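Local coordinates for protein putative xylanase (Bacteroides fragilis, PDB 2P1G) that is of unproven function, perhaps a hydrolase of glycosyl bonds, and belongs to a family named after the N-acetylmuramoyl-L-alanine amidases, at residues N12-V17 against V214-T219; D30-I35 against G80-Y85; I177-T182 against S190-A195. All blocks are in the same frame, centred on the assembly; numbering follows the deposited sequence.

How the contacts relate
The three contacts illustrate how bonding follows place in a fold. Contact 3 is core: two neighbouring strands pair through backbone hydrogen bonds, with mostly buried side chains on both faces of the sheet. Contact 1 is partly buried and reaches the same sheet, but a helix end lies on it through apolar branches, with no hydrogen bond between the two segments; the two contacts touch where Gly13 CA meets Ile194 CD1 at 4.2 Å. Contact 2 lies at the surface, its centre about 28 Å from that of contact 1 and about 25 Å from that of contact 3, and joins two loops through a water and an ion-paired glutamate. Along the chain, contact 1 encloses both others, which follow in series.

Contact 1 (N12-V17 against V214-T219); sequences NGLGFV and VVVGKT
Val214 directs its side chain at Phe16, and what it meets first is the backbone rather than the ring. Its CB lies 3.2 Å from Phe16 O. One branch carries on past the oxygen: CG1 stands 3.6 Å from Phe16 O and reaches 4.1 Å from Phe16 CB. The other, CG2, passes the same oxygen at 3.7 Å. All three carbons of the valine thus crowd about a single carbonyl, whose hydrogen bond comes from elsewhere, from Thr19 OG1. The Phe16 ring turns away from the strand; its CG is anti to its own carbonyl carbon (chi1 -78°), and the ring meets Phe46 edge-to-face while Tyr49 and Met53 pack beside it.

In the fold, this is the end of the N-terminal helix 10-14 laid by strand 213-216 of the antiparallel sheet, with helix 43-54 on the ring side. A type I beta turn from Leu14 to Val17, closed by Val17 N donating to Leu14 O at 3.1 Å, brings the chain round so that Val17 comes beside Val214, and the backbone of Val214 is hydrogen-bonded to Asp18 and Thr19 just beyond.

Further along the strand, the CG2 branch of Val216 takes up the outer part of the contact. Leu14 reaches it with CD2, at 4.0 Å from Val216 CG2, the two side chains crossing at a slant; the CG2 branch of Val17 comes less close, 4.5 Å from Val216 CG2. Leu205 of strand 201-208 packs against Leu14, Val17 and Val214, and Ile196 touches both Leu14 and Val216.

Contact 2 (D30-I35 against G80-Y85); sequences DTEDLI and GKIDGY
Glu32 O receives a hydrogen from a water 2.6 Å away, and the water in turn accepts the N-H of Gly84, with Gly84 N 2.9 Å from it. This single molecule ties together two backbones that make no direct hydrogen bond. Beside the bridge, the Glu32 side chain lies along the glycine: CB and CG pack on its peptide, with CG 3.4 Å from Gly84 O. That oxygen also accepts from Ser87 OG.

CG stands anti to the backbone N (chi1 -177°) and the chain then bends (chi2 72°), bringing the carboxylate beside Tyr85. There Glu32 OE1 lies 4.2 Å from Tyr85 CD1, at the ring edge and near the ring plane, the carboxylate itself turned 64° from the ring. Its stronger partners flank 80-85 in the same loop: a salt bridge joins OE1 to Arg88, and OE2 is hydrogen-bonded to Tyr77.

Ile82 supplies the apolar part: its CG2 also packs on Glu32 O, at 3.6 Å, while CD1 sits 4.0 Å from Leu34 CB and at a similar distance from Asp33 OD1, which accepts from Leu34 N.

The backbones of the two segments meet through water, but the two surface loops, one before helix 43-54 and the other before helix 92-101, are joined directly by the Glu32 carboxylate, whose pairing with Arg88 would be expected to stabilise its charged form.

Contact 3 (I177-T182 against S190-A195); sequences IIALTT and SHMGIA
Ile178 and Gly193 form the hydrogen-bonded antiparallel pair near the open end of a beta hairpin, in which strand 177-182 returns as strand 189-198 within the central sheet. Ile178 N gives its hydrogen to Gly193 O at 2.8 Å, almost straight (177° at the hydrogen). The return bond, from Gly193 N to Ile178 O, is 2.9 Å long and approaches in the carbonyl plane, though more bent. Ile178 O has a second, weaker guest, the CA-H of Met192, with Met192 CA 3.1 Å from it; Gly193 O is likewise approached by the CA-H of Ile177.

Toward the turn, Leu180 N donates to His191 O at 2.8 Å, and Leu180 O accepts from Ser190 N at 3.0 Å, nearly in line with the carbonyl bond. The alternate backbone groups of Ile177, Ala179 and Thr181 are bonded on the far edge of the strand, to strand 231-238. Thr181 OG1 bonds to Thr232 OG1 of that strand; Thr182 OG1 is held by Ser230 O, just before it, and by Thr184 N in the turn. His191 NE2 has a weak bond to Ala207 O, and the side chain also touches Cys43 at the start of helix 43-54, a neighbourhood consistent with the cysteine-histidine pairing of clan CA.

Away from His191, which shares the face of Ile178 and Leu180, the packing is largely apolar. Those two meet Leu221 of helix 221-226, and Ile178 CG1 packs on Ala195 CB. Ile177, Ala179 and Met192 share the other face, against Val47 in the case of Ile177 and Met192. Met192, its CG anti to its carbonyl carbon (chi1 -87°), lays CG over Ala179 CB at 3.8 Å and sets SD 3.9 Å from Ile177 CG2.

Contact 1 (N12-V17 against V214-T219)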
loop_
_atom_site.group_PDB
_atom_site.type_symbol
_atom_site.label_atom_id
_atom_site.label_comp_id
_atom_site.label_asym_id
_atom_site.label_seq_id
_atom_site.Cartn_x
_atom_site.Cartn_y
_atom_site.Cartn_z
ATOM N N ASN A 12 -1.106 15.740 -4.245
ATOM C CA ASN A 12 0.156 15.140 -4.665
ATOM C C ASN A 12 -0.030 13.911 -5.548
ATOM O O ASN A 12 0.657 13.756 -6.578
ATOM C CB ASN A 12 1.056 14.859 -3.462
ATOM C CG ASN A 12 1.724 16.116 -2.947
ATOM O OD1 ASN A 12 2.547 16.720 -3.636
ATOM N ND2 ASN A 12 1.371 16.518 -1.749
ATOM N N GLY A 13 -0.989 13.065 -5.177
ATOM C CA GLY A 13 -1.315 11.873 -5.953
ATOM C C GLY A 13 -1.732 12.207 -7.379
ATOM O O GLY A 13 -1.317 11.543 -8.331
ATOM N N LEU A 14 -2.546 13.257 -7.524
ATOM C CA LEU A 14 -3.101 13.590 -8.830
ATOM C C LEU A 14 -2.030 14.028 -9.814
ATOM O O LEU A 14 -2.196 13.875 -11.021
ATOM C CB LEU A 14 -4.230 14.612 -8.711
ATOM C CG LEU A 14 -5.575 14.058 -8.233
ATOM C CD1 LEU A 14 -6.509 15.210 -7.864
ATOM C CD2 LEU A 14 -6.227 13.125 -9.282
ATOM N N GLY A 15 -0.920 14.545 -9.290
ATOM C CA GLY A 15 0.219 14.924 -10.126
ATOM C C GLY A 15 0.871 13.751 -10.843
ATOM O O GLY A 15 1.665 13.934 -11.780
ATOM N N PHE A 16 0.516 12.535 -10.427
ATOM C CA PHE A 16 1.074 11.332 -11.026
ATOM C C PHE A 16 0.196 10.756 -12.128
ATOM O O PHE A 16 0.553 9.741 -12.728
ATOM C CB PHE A 16 1.257 10.248 -9.964
ATOM C CG PHE A 16 2.462 10.444 -9.113
ATOM C CD1 PHE A 16 3.667 9.832 -9.444
ATOM C CD2 PHE A 16 2.390 11.216 -7.961
ATOM C CE1 PHE A 16 4.796 10.010 -8.653
ATOM C CE2 PHE A 16 3.537 11.392 -7.147
ATOM C CZ PHE A 16 4.716 10.782 -7.492
ATOM N N VAL A 17 -0.951 11.369 -12.384
ATOM C CA VAL A 17 -1.875 10.775 -13.363
ATOM C C VAL A 17 -1.150 10.590 -14.710
ATOM O O VAL A 17 -0.493 11.509 -15.200
ATOM C CB VAL A 17 -3.212 11.569 -13.460
ATOM C CG1 VAL A 17 -4.045 11.166 -14.696
ATOM C CG2 VAL A 17 -4.043 11.347 -12.194
ATOM N N VAL A 214 -0.858 5.244 -13.889
ATOM C CA VAL A 214 -1.643 5.829 -12.778
ATOM C C VAL A 214 -2.910 6.445 -13.357
ATOM O O VAL A 214 -2.835 7.261 -14.277
ATOM C CB VAL A 214 -0.865 6.920 -12.006
ATOM C CG1 VAL A 214 -1.766 7.598 -10.932
ATOM C CG2 VAL A 214 0.378 6.324 -11.350
ATOM N N VAL A 215 -4.066 6.043 -12.819
ATOM C CA VAL A 215 -5.368 6.542 -13.301
ATOM C C VAL A 215 -6.338 6.807 -12.153
ATOM O O VAL A 215 -6.217 6.232 -11.074
ATOM C CB VAL A 215 -6.063 5.503 -14.245
ATOM C CG1 VAL A 215 -5.195 5.208 -15.460
ATOM C CG2 VAL A 215 -6.392 4.214 -13.485
ATOM N N VAL A 216 -7.309 7.685 -12.402
ATOM C CA VAL A 216 -8.512 7.719 -11.578
ATOM C C VAL A 216 -9.403 6.625 -12.187
ATOM O O VAL A 216 -9.801 6.714 -13.371
ATOM C CB VAL A 216 -9.177 9.103 -11.631
ATOM C CG1 VAL A 216 -10.501 9.122 -10.855
ATOM C CG2 VAL A 216 -8.226 10.172 -11.073
ATOM N N GLY A 217 -9.679 5.582 -11.416
ATOM C CA GLY A 217 -10.454 4.435 -11.906
ATOM C C GLY A 217 -11.803 4.876 -12.432
ATOM O O GLY A 217 -12.420 5.789 -11.869
ATOM N N LYS A 218 -12.231 4.264 -13.538
ATOM C CA LYS A 218 -13.541 4.556 -14.145
ATOM C C LYS A 218 -14.709 3.947 -13.367
ATOM O O LYS A 218 -15.839 4.453 -13.404
ATOM C CB LYS A 218 -13.594 4.041 -15.587
ATOM C CG LYS A 218 -12.628 4.743 -16.557
ATOM C CD LYS A 218 -13.029 4.484 -18.025
ATOM C CE LYS A 218 -12.705 3.051 -18.474
ATOM N NZ LYS A 218 -11.365 2.941 -19.131
ATOM N N THR A 219 -14.440 2.849 -12.676
ATOM C CA THR A 219 -15.491 2.138 -11.979
ATOM C C THR A 219 -15.407 2.460 -10.491
ATOM O O THR A 219 -14.301 2.477 -9.927
ATOM C CB THR A 219 -15.368 0.629 -12.222
ATOM O OG1 THR A 219 -14.163 0.156 -11.629
ATOM C CG2 THR A 219 -15.273 0.332 -13.726
#

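Contact 2 (D30-I35 against G80-Y85)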
loop_
_atom_site.group_PDB
_atom_site.type_symbol
_atom_site.label_atom_id
_atom_site.label_comp_id
_atom_site.label_asym_id
_atom_site.label_seq_id
_atom_site.Cartn_x
_atom_site.Cartn_y
_atom_site.Cartn_z
ATOM N N ASP A 30 22.059 -4.052 -6.914
ATOM C CA ASP A 30 22.579 -5.253 -6.275
ATOM C C ASP A 30 22.473 -5.208 -4.747
ATOM O O ASP A 30 22.323 -6.247 -4.098
ATOM C CB ASP A 30 24.043 -5.474 -6.683
ATOM C CG ASP A 30 24.214 -5.772 -8.178
ATOM O OD1 ASP A 30 23.310 -6.358 -8.814
ATOM O OD2 ASP A 30 25.288 -5.424 -8.718
ATOM N N THR A 31 22.575 -4.013 -4.169
ATOM C CA THR A 31 22.440 -3.865 -2.723
ATOM C C THR A 31 21.239 -2.981 -2.465
ATOM O O THR A 31 20.876 -2.168 -3.309
ATOM C CB THR A 31 23.689 -3.221 -2.098
ATOM O OG1 THR A 31 23.885 -1.917 -2.666
ATOM C CG2 THR A 31 24.917 -4.075 -2.371
ATOM N N GLU A 32 20.622 -3.143 -1.305
ATOM C CA GLU A 32 19.421 -2.371 -1.005
ATOM C C GLU A 32 19.817 -0.994 -0.495
ATOM O O GLU A 32 20.574 -0.890 0.480
ATOM C CB GLU A 32 18.586 -3.099 0.051
ATOM C CG GLU A 32 17.258 -2.402 0.384
ATOM C CD GLU A 32 16.228 -2.520 -0.727
ATOM O OE1 GLU A 32 16.236 -3.521 -1.489
ATOM O OE2 GLU A 32 15.375 -1.605 -0.822
ATOM N N ASP A 33 19.300 0.043 -1.166
ATOM C CA ASP A 33 19.413 1.425 -0.733
ATOM C C ASP A 33 18.164 2.156 -1.210
ATOM O O ASP A 33 17.353 1.597 -1.959
ATOM C CB ASP A 33 20.668 2.090 -1.316
ATOM C CG ASP A 33 21.206 3.216 -0.438
ATOM O OD1 ASP A 33 20.485 3.744 0.447
ATOM O OD2 ASP A 33 22.387 3.578 -0.632
ATOM N N LEU A 34 18.015 3.406 -0.809
ATOM C CA LEU A 34 16.827 4.157 -1.181
ATOM C C LEU A 34 16.815 4.477 -2.682
ATOM O O LEU A 34 17.750 5.098 -3.206
ATOM C CB LEU A 34 16.726 5.440 -0.354
ATOM C CG LEU A 34 15.425 6.250 -0.477
ATOM C CD1 LEU A 34 14.213 5.457 0.084
ATOM C CD2 LEU A 34 15.577 7.550 0.229
ATOM N N ILE A 35 15.767 4.023 -3.364
ATOM C CA ILE A 35 15.554 4.358 -4.773
ATOM C C ILE A 35 14.355 5.284 -4.931
ATOM O O ILE A 35 13.259 4.951 -4.479
ATOM C CB ILE A 35 15.332 3.087 -5.630
ATOM C CG1 ILE A 35 16.621 2.258 -5.687
ATOM C CG2 ILE A 35 14.840 3.460 -7.061
ATOM C CD1 ILE A 35 16.483 0.990 -6.515
ATOM N N GLY A 80 12.273 3.006 9.450
ATOM C CA GLY A 80 13.138 3.925 8.716
ATOM C C GLY A 80 14.592 3.508 8.564
ATOM O O GLY A 80 15.437 4.324 8.165
ATOM N N LYS A 81 14.878 2.236 8.848
ATOM C CA LYS A 81 16.249 1.731 8.787
ATOM C C LYS A 81 16.485 0.886 7.543
ATOM O O LYS A 81 15.824 -0.143 7.352
ATOM C CB LYS A 81 16.562 0.892 10.042
ATOM C CG LYS A 81 17.955 0.249 9.981
ATOM C CD LYS A 81 18.337 -0.397 11.301
ATOM C CE LYS A 81 19.688 -1.125 11.118
ATOM N NZ LYS A 81 20.116 -1.883 12.349
ATOM N N ILE A 82 17.459 1.286 6.727
ATOM C CA ILE A 82 17.769 0.535 5.502
ATOM C C ILE A 82 18.795 -0.551 5.854
ATOM O O ILE A 82 19.916 -0.243 6.313
ATOM C CB ILE A 82 18.285 1.468 4.378
ATOM C CG1 ILE A 82 17.277 2.590 4.103
ATOM C CG2 ILE A 82 18.610 0.672 3.097
ATOM C CD1 ILE A 82 17.666 3.508 2.973
ATOM N N ASP A 83 18.395 -1.810 5.689
ATOM C CA ASP A 83 19.231 -2.947 6.096
ATOM C C ASP A 83 18.909 -4.187 5.245
ATOM O O ASP A 83 18.359 -5.185 5.725
ATOM C CB ASP A 83 19.061 -3.229 7.589
ATOM C CG ASP A 83 20.016 -4.294 8.114
ATOM O OD1 ASP A 83 21.051 -4.579 7.466
ATOM O OD2 ASP A 83 19.719 -4.834 9.199
ATOM N N GLY A 84 19.242 -4.092 3.964
ATOM C CA GLY A 84 19.057 -5.219 3.066
ATOM C C GLY A 84 17.624 -5.303 2.586
ATOM O O GLY A 84 16.753 -4.535 3.022
ATOM N N TYR A 85 17.382 -6.248 1.685
ATOM C CA TYR A 85 16.073 -6.405 1.064
ATOM C C TYR A 85 14.955 -6.609 2.080
ATOM O O TYR A 85 13.847 -6.112 1.888
ATOM C CB TYR A 85 16.138 -7.613 0.143
ATOM C CG TYR A 85 14.834 -7.997 -0.513
ATOM C CD1 TYR A 85 14.328 -7.254 -1.581
ATOM C CD2 TYR A 85 14.119 -9.124 -0.086
ATOM C CE1 TYR A 85 13.127 -7.642 -2.237
ATOM C CE2 TYR A 85 12.931 -9.513 -0.717
ATOM C CZ TYR A 85 12.440 -8.756 -1.782
ATOM O OH TYR A 85 11.271 -9.129 -2.407
HETATM O O HOH W 1 20.995 -2.236 2.623
#

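Contact 3 (I177-T182 against S190-A195)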
loop_
_atom_site.group_PDB
_atom_site.type_symbol
_atom_site.label_atom_id
_atom_site.label_comp_id
_atom_site.label_asym_id
_atom_site.label_seq_id
_atom_site.Cartn_x
_atom_site.Cartn_y
_atom_site.Cartn_z
ATOM N N ILE A 177 -5.941 6.742 2.161
ATOM C CA ILE A 177 -5.335 5.605 1.489
ATOM C C ILE A 177 -6.279 4.435 1.672
ATOM O O ILE A 177 -6.771 4.180 2.792
ATOM C CB ILE A 177 -3.934 5.310 2.087
ATOM C CG1 ILE A 177 -2.982 6.459 1.724
ATOM C CG2 ILE A 177 -3.399 3.967 1.587
ATOM C CD1 ILE A 177 -1.738 6.513 2.575
ATOM N N ILE A 178 -6.533 3.716 0.584
ATOM C CA ILE A 178 -7.448 2.585 0.617
ATOM C C ILE A 178 -6.638 1.350 0.307
ATOM O O ILE A 178 -6.027 1.264 -0.769
ATOM C CB ILE A 178 -8.542 2.692 -0.482
ATOM C CG1 ILE A 178 -9.364 3.984 -0.338
ATOM C CG2 ILE A 178 -9.468 1.444 -0.466
ATOM C CD1 ILE A 178 -10.076 4.137 0.995
ATOM N N ALA A 179 -6.623 0.409 1.238
ATOM C CA ALA A 179 -6.025 -0.920 0.967
ATOM C C ALA A 179 -7.123 -1.947 0.719
ATOM O O ALA A 179 -8.029 -2.123 1.544
ATOM C CB ALA A 179 -5.133 -1.373 2.138
ATOM N N LEU A 180 -7.033 -2.637 -0.414
ATOM C CA LEU A 180 -8.042 -3.618 -0.804
ATOM C C LEU A 180 -7.616 -4.969 -0.232
ATOM O O LEU A 180 -6.565 -5.518 -0.625
ATOM C CB LEU A 180 -8.111 -3.718 -2.321
ATOM C CG LEU A 180 -8.551 -2.493 -3.129
ATOM C CD1 LEU A 180 -9.040 -2.944 -4.486
ATOM C CD2 LEU A 180 -9.618 -1.707 -2.456
ATOM N N THR A 181 -8.431 -5.488 0.673
ATOM C CA THR A 181 -8.141 -6.714 1.411
ATOM C C THR A 181 -8.547 -7.905 0.565
ATOM O O THR A 181 -9.456 -7.806 -0.262
ATOM C CB THR A 181 -8.842 -6.766 2.812
ATOM O OG1 THR A 181 -10.255 -6.608 2.667
ATOM C CG2 THR A 181 -8.325 -5.652 3.711
ATOM N N THR A 182 -7.858 -9.024 0.790
ATOM C CA THR A 182 -8.009 -10.209 -0.048
ATOM C C THR A 182 -8.008 -11.466 0.820
ATOM O O THR A 182 -7.465 -11.459 1.935
ATOM C CB THR A 182 -6.878 -10.299 -1.138
ATOM O OG1 THR A 182 -7.075 -11.465 -1.954
ATOM C CG2 THR A 182 -5.454 -10.383 -0.505
ATOM N N SER A 190 -4.167 -6.927 -1.615
ATOM C CA SER A 190 -3.711 -7.174 -2.964
ATOM C C SER A 190 -3.327 -5.887 -3.680
ATOM O O SER A 190 -2.545 -5.919 -4.625
ATOM C CB SER A 190 -4.790 -7.887 -3.746
ATOM O OG SER A 190 -5.953 -7.114 -3.741
ATOM N N HIS A 191 -3.858 -4.759 -3.219
ATOM C CA HIS A 191 -3.719 -3.499 -3.946
ATOM C C HIS A 191 -3.993 -2.339 -2.986
ATOM O O HIS A 191 -4.691 -2.513 -2.006
ATOM C CB HIS A 191 -4.775 -3.484 -5.054
ATOM C CG HIS A 191 -4.561 -2.440 -6.093
ATOM N ND1 HIS A 191 -5.576 -1.618 -6.532
ATOM C CD2 HIS A 191 -3.464 -2.094 -6.803
ATOM C CE1 HIS A 191 -5.106 -0.796 -7.455
ATOM N NE2 HIS A 191 -3.826 -1.061 -7.635
ATOM N N MET A 192 -3.417 -1.174 -3.266
ATOM C CA MET A 192 -3.728 0.046 -2.511
ATOM C C MET A 192 -3.929 1.184 -3.520
ATOM O O MET A 192 -3.498 1.115 -4.675
ATOM C CB MET A 192 -2.564 0.468 -1.597
ATOM C CG MET A 192 -2.406 -0.111 -0.140
ATOM S SD MET A 192 -1.112 0.875 0.794
ATOM C CE MET A 192 0.088 1.014 -0.502
ATOM N N GLY A 193 -4.572 2.242 -3.069
ATOM C CA GLY A 193 -4.702 3.461 -3.886
ATOM C C GLY A 193 -5.190 4.583 -3.002
ATOM O O GLY A 193 -5.209 4.447 -1.764
ATOM N N ILE A 194 -5.605 5.689 -3.624
ATOM C CA ILE A 194 -6.040 6.862 -2.874
ATOM C C ILE A 194 -7.513 7.142 -3.211
ATOM O O ILE A 194 -7.899 7.146 -4.405
ATOM C CB ILE A 194 -5.156 8.089 -3.234
ATOM C CG1 ILE A 194 -3.688 7.807 -2.893
ATOM C CG2 ILE A 194 -5.670 9.351 -2.496
ATOM C CD1 ILE A 194 -2.717 8.790 -3.543
ATOM N N ALA A 195 -8.316 7.393 -2.177
ATOM C CA ALA A 195 -9.744 7.690 -2.357
ATOM C C ALA A 195 -9.936 9.026 -3.059
ATOM O O ALA A 195 -9.252 10.010 -2.756
ATOM C CB ALA A 195 -10.457 7.701 -1.020
#